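Local coordinates for transcriptional regulator, crp family (Thermotoga maritima, PDB 1O5L), which probably binds DNA and regulates transcription, as other members of the Crp family do, at residues A[44-49]-A[68-73]. Numbering follows the deposited sequence.
Sequences LILLEG and IKPVQI
I45 and I73 pair antiparallel and non-hydrogen-bonded, 4.3 Å between their CA atoms, while L46 N donates a fairly straight bond to Q72 O (2.9 Å, 154°). This short edge pairing lies in the antiparallel beta roll of the cyclic nucleotide-binding (cupin) domain, where 68-73 leaves strand 62-68 of one sheet and joins 42-48 at the border of the other. The return bond, Q72 N to L46 O at 3.5 Å, is weak. I45 and I73 send branched side chains to the same face of the sheet, and V71 extends the patch, CG1 meeting I45 CG2 at 3.7 Å. L46 turns to the interior: with CG anti to the backbone N (chi1 180°), CD2 reaches I68 CG2 at 4.0 Å and also P70 CD, in the bend between the two sheets; L51 and I98 adjoin it. Cutting L46 back to an alanine would probably open a gap between I68 and P70 and cost an apolar link between the sheets. The peptide from P70 to V71 is cis, a rare form where the second residue is not proline. G49 has positive phi (103°), and at its backbone angles a CB would press on the carbonyl O of E48, which calls for glycine; its own O lies 3.3 Å from P70 CD.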
# COMPACT_ATOMS: atom_id res chain seq x y z
N LEU A 44 14.69 -4.96 0.43
CA LEU A 44 15.89 -4.25 0.88
C LEU A 44 15.60 -3.44 2.14
O LEU A 44 14.60 -2.71 2.19
CB LEU A 44 16.40 -3.33 -0.24
CG LEU A 44 16.66 -3.95 -1.62
CD1 LEU A 44 17.30 -2.93 -2.50
CD2 LEU A 44 17.55 -5.24 -1.59
N ILE A 45 16.46 -3.58 3.15
CA ILE A 45 16.34 -2.82 4.40
C ILE A 45 17.63 -2.07 4.68
O ILE A 45 18.70 -2.68 4.75
CB ILE A 45 15.99 -3.79 5.60
CG1 ILE A 45 14.68 -4.55 5.33
CG2 ILE A 45 15.87 -3.02 6.93
CD1 ILE A 45 14.40 -5.65 6.35
N LEU A 46 17.53 -0.75 4.86
CA LEU A 46 18.68 0.07 5.21
C LEU A 46 19.03 -0.09 6.69
O LEU A 46 18.25 0.31 7.58
CB LEU A 46 18.43 1.56 4.93
CG LEU A 46 19.56 2.52 5.28
CD1 LEU A 46 20.77 2.25 4.37
CD2 LEU A 46 19.12 4.00 5.15
N LEU A 47 20.24 -0.61 6.91
CA LEU A 47 20.77 -0.95 8.22
C LEU A 47 21.51 0.21 8.83
O LEU A 47 21.36 0.49 10.02
CB LEU A 47 21.76 -2.13 8.11
CG LEU A 47 21.17 -3.49 7.71
CD1 LEU A 47 22.28 -4.51 7.43
CD2 LEU A 47 20.20 -3.98 8.79
N GLU A 48 22.37 0.84 8.03
CA GLU A 48 23.16 1.97 8.45
C GLU A 48 23.58 2.84 7.27
O GLU A 48 23.71 2.34 6.15
CB GLU A 48 24.38 1.55 9.27
CG GLU A 48 25.05 0.26 8.89
CD GLU A 48 26.25 -0.04 9.81
OE1 GLU A 48 27.30 0.64 9.65
OE2 GLU A 48 26.10 -0.93 10.70
N GLY A 49 23.79 4.13 7.54
CA GLY A 49 24.13 5.11 6.52
C GLY A 49 22.95 5.99 6.11
O GLY A 49 22.09 6.32 6.94
N ILE A 68 16.62 8.51 2.79
CA ILE A 68 16.23 7.38 3.64
C ILE A 68 17.26 7.19 4.75
O ILE A 68 18.44 7.06 4.47
CB ILE A 68 16.12 6.11 2.83
CG1 ILE A 68 15.27 6.36 1.57
CG2 ILE A 68 15.52 4.93 3.69
CD1 ILE A 68 15.22 5.15 0.62
N LYS A 69 16.81 7.23 6.00
CA LYS A 69 17.64 6.97 7.16
C LYS A 69 17.30 5.59 7.71
O LYS A 69 16.21 5.07 7.44
CB LYS A 69 17.40 8.02 8.24
CG LYS A 69 17.79 9.46 7.85
CD LYS A 69 19.30 9.66 8.00
CE LYS A 69 19.74 11.11 7.82
NZ LYS A 69 21.22 11.21 7.55
N PRO A 70 18.21 4.97 8.45
CA PRO A 70 17.96 3.64 8.97
C PRO A 70 16.99 3.68 10.17
O PRO A 70 16.91 4.69 10.81
CB PRO A 70 19.36 3.15 9.38
CG PRO A 70 20.32 4.29 9.12
CD PRO A 70 19.53 5.49 8.86
N VAL A 71 16.25 2.61 10.49
CA VAL A 71 16.23 1.33 9.78
C VAL A 71 14.88 1.20 9.13
O VAL A 71 13.88 1.19 9.81
CB VAL A 71 16.39 0.15 10.77
CG1 VAL A 71 16.47 -1.14 10.06
CG2 VAL A 71 17.63 0.34 11.65
N GLN A 72 14.87 1.04 7.81
CA GLN A 72 13.64 1.08 7.00
C GLN A 72 13.70 0.15 5.81
O GLN A 72 14.75 0.02 5.20
CB GLN A 72 13.48 2.48 6.38
CG GLN A 72 12.84 3.49 7.22
CD GLN A 72 12.62 4.78 6.41
OE1 GLN A 72 11.87 4.76 5.40
NE2 GLN A 72 13.30 5.88 6.81
N ILE A 73 12.54 -0.40 5.43
CA ILE A 73 12.36 -1.08 4.13
C ILE A 73 12.31 -0.04 3.00
O ILE A 73 11.64 0.96 3.12
CB ILE A 73 11.07 -1.93 4.09
CG1 ILE A 73 11.05 -2.97 5.21
CG2 ILE A 73 10.94 -2.65 2.70
CD1 ILE A 73 9.67 -3.49 5.56